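SprT-like domain-containing protein Spartan (Homo sapiens, PDB 6MDX) cleaves proteins covalently cross-linked to DNA, acting as a DNA-dependent zinc metalloprotease that helps preserve genome integrity during DNA synthesis. Local coordinates at residues W31-A36 / H86-V91. Residues are numbered along the deposited sequence; the frame is centred on the assembly and turned at random. Where two conformers were deposited one is given.
Sequences WGQLEA and HAYLFV. With ZN (zinc ion), chain E.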
loop_
_atom_site.group_PDB
_atom_site.type_symbol
_atom_site.label_atom_id
_atom_site.label_comp_id
_atom_site.label_asym_id
_atom_site.label_seq_id
_atom_site.Cartn_x
_atom_site.Cartn_y
_atom_site.Cartn_z
ATOM N N TRP A 31 -16.373 2.335 9.220
ATOM C CA TRP A 31 -17.855 2.525 9.246
ATOM C C TRP A 31 -18.533 1.617 8.221
ATOM O O TRP A 31 -19.628 1.897 7.705
ATOM C CB TRP A 31 -18.177 4.012 9.077
ATOM C CG TRP A 31 -17.446 4.921 10.017
ATOM C CD1 TRP A 31 -17.737 5.199 11.328
ATOM C CD2 TRP A 31 -16.297 5.691 9.687
ATOM N NE1 TRP A 31 -16.881 6.136 11.836
ATOM C CE2 TRP A 31 -15.983 6.463 10.832
ATOM C CE3 TRP A 31 -15.545 5.850 8.504
ATOM C CZ2 TRP A 31 -14.875 7.288 10.875
ATOM C CZ3 TRP A 31 -14.456 6.714 8.551
ATOM C CH2 TRP A 31 -14.153 7.437 9.704
ATOM N N GLY A 32 -17.884 0.496 7.893
ATOM C CA GLY A 32 -18.429 -0.442 6.923
ATOM C C GLY A 32 -18.326 -0.027 5.457
ATOM O O GLY A 32 -18.808 -0.724 4.560
ATOM N N GLN A 33 -17.686 1.099 5.148
ATOM C CA GLN A 33 -17.747 1.694 3.842
ATOM C C GLN A 33 -16.819 1.063 2.792
ATOM O O GLN A 33 -16.921 1.403 1.636
ATOM C CB GLN A 33 -17.487 3.190 3.918
ATOM C CG GLN A 33 -18.563 3.956 4.695
ATOM C CD GLN A 33 -18.333 5.440 4.683
ATOM O OE1 GLN A 33 -17.909 5.975 5.693
ATOM N NE2 GLN A 33 -18.512 6.062 3.528
ATOM N N LEU A 34 -15.981 0.125 3.192
ATOM C CA LEU A 34 -15.001 -0.506 2.224
ATOM C C LEU A 34 -15.467 -1.904 1.839
ATOM O O LEU A 34 -14.674 -2.719 1.406
ATOM C CB LEU A 34 -13.638 -0.570 2.886
ATOM C CG LEU A 34 -13.053 0.784 3.246
ATOM C CD1 LEU A 34 -11.668 0.624 3.872
ATOM C CD2 LEU A 34 -12.983 1.645 2.020
ATOM N N GLU A 35 -16.773 -2.149 1.934
ATOM C CA GLU A 35 -17.354 -3.474 1.589
ATOM C C GLU A 35 -16.917 -3.971 0.198
ATOM O O GLU A 35 -16.633 -5.163 0.060
ATOM C CB GLU A 35 -18.884 -3.363 1.667
ATOM C CG GLU A 35 -19.641 -4.682 1.673
ATOM C CD GLU A 35 -21.137 -4.497 1.951
ATOM O OE1 GLU A 35 -21.942 -5.214 1.331
ATOM O OE2 GLU A 35 -21.464 -3.625 2.785
ATOM N N ALA A 36 -16.904 -3.124 -0.845
ATOM C CA ALA A 36 -16.621 -3.473 -2.244
ATOM C C ALA A 36 -15.113 -3.490 -2.594
ATOM O O ALA A 36 -14.735 -3.616 -3.769
ATOM C CB ALA A 36 -17.304 -2.475 -3.142
ATOM N N HIS A 86 -6.005 4.852 2.160
ATOM C CA HIS A 86 -6.052 5.266 0.728
ATOM C C HIS A 86 -7.356 4.814 0.068
ATOM O O HIS A 86 -7.951 5.545 -0.717
ATOM C CB HIS A 86 -4.829 4.735 -0.054
ATOM C CG HIS A 86 -3.505 5.351 0.300
ATOM N ND1 HIS A 86 -3.261 6.688 0.253
ATOM C CD2 HIS A 86 -2.317 4.776 0.622
ATOM C CE1 HIS A 86 -1.977 6.903 0.558
ATOM N NE2 HIS A 86 -1.380 5.748 0.808
ATOM N N ALA A 87 -7.769 3.580 0.285
ATOM C CA ALA A 87 -8.975 3.059 -0.308
ATOM C C ALA A 87 -10.201 3.908 0.138
ATOM O O ALA A 87 -11.057 4.188 -0.669
ATOM C CB ALA A 87 -9.171 1.647 0.082
ATOM N N TYR A 88 -10.268 4.218 1.431
ATOM C CA TYR A 88 -11.398 5.015 1.963
ATOM C C TYR A 88 -11.450 6.385 1.284
ATOM O O TYR A 88 -12.537 6.822 0.892
ATOM C CB TYR A 88 -11.264 5.163 3.476
ATOM C CG TYR A 88 -12.457 5.859 4.097
ATOM C CD1 TYR A 88 -13.607 5.145 4.362
ATOM C CD2 TYR A 88 -12.458 7.229 4.301
ATOM C CE1 TYR A 88 -14.724 5.770 4.896
ATOM C CE2 TYR A 88 -13.557 7.862 4.854
ATOM C CZ TYR A 88 -14.679 7.123 5.164
ATOM O OH TYR A 88 -15.843 7.761 5.591
ATOM N N LEU A 89 -10.315 7.077 1.147
ATOM C CA LEU A 89 -10.322 8.377 0.476
ATOM C C LEU A 89 -10.784 8.228 -0.975
ATOM O O LEU A 89 -11.501 9.085 -1.504
ATOM C CB LEU A 89 -8.950 9.060 0.613
ATOM C CG LEU A 89 -8.490 9.355 2.040
ATOM C CD1 LEU A 89 -7.099 9.946 2.095
ATOM C CD2 LEU A 89 -9.491 10.267 2.757
ATOM N N PHE A 90 -10.409 7.139 -1.651
ATOM C CA PHE A 90 -10.874 6.885 -2.994
ATOM C C PHE A 90 -12.382 6.691 -3.026
ATOM O O PHE A 90 -13.044 7.348 -3.854
ATOM C CB PHE A 90 -10.158 5.682 -3.633
ATOM C CG PHE A 90 -10.774 5.267 -4.940
ATOM C CD1 PHE A 90 -10.536 6.022 -6.076
ATOM C CD2 PHE A 90 -11.574 4.137 -5.025
ATOM C CE1 PHE A 90 -11.100 5.631 -7.286
ATOM C CE2 PHE A 90 -12.137 3.755 -6.232
ATOM C CZ PHE A 90 -11.923 4.526 -7.345
ATOM N N VAL A 91 -12.899 5.758 -2.209
ATOM C CA VAL A 91 -14.300 5.311 -2.259
ATOM C C VAL A 91 -15.216 6.508 -1.942
ATOM O O VAL A 91 -16.339 6.544 -2.385
ATOM C CB VAL A 91 -14.500 4.108 -1.308
ATOM C CG1 VAL A 91 -15.933 3.934 -0.821
ATOM C CG2 VAL A 91 -13.963 2.841 -1.973
HETATM ZN ZN ZN E . 0.639 5.474 1.149
#
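The phenol ring of Tyr88 has Gln33 OE1 at its edge, in the ring plane, with Leu34 CD2 also near that plane, while the six-membered ring of Trp31 comes in obliquely. The two aromatic planes stand 52° apart. Trp31 CZ3 comes to 3.4 Å from both Tyr88 CZ and Tyr88 OH. Tyr88 gets there because its CG is anti to the backbone N (chi1 -175°), which carries the ring out from the helix toward the loop. Tyr88 OH donates to Gln33 OE1 over 2.7 Å, reaching the amide from above the carbonyl plane, 39° out of it. This joins the 31-36 loop, with its type I turn from Gly32 to Glu35, to the last turns of the HExxH helix 73-91 in the SprT-like protease domain. Two residues before Tyr88, His86 turns elsewhere and binds the catalytic zinc through NE2 at 2.1 Å, alongside His82 and His101. Leu34 lays CD2 against the helix backbone, 3.7 Å from Tyr88 CA, and meets the methyl of Ala87. Tyr88 also meets the ring of His108 from helix 103-116, which Trp31 touches as well.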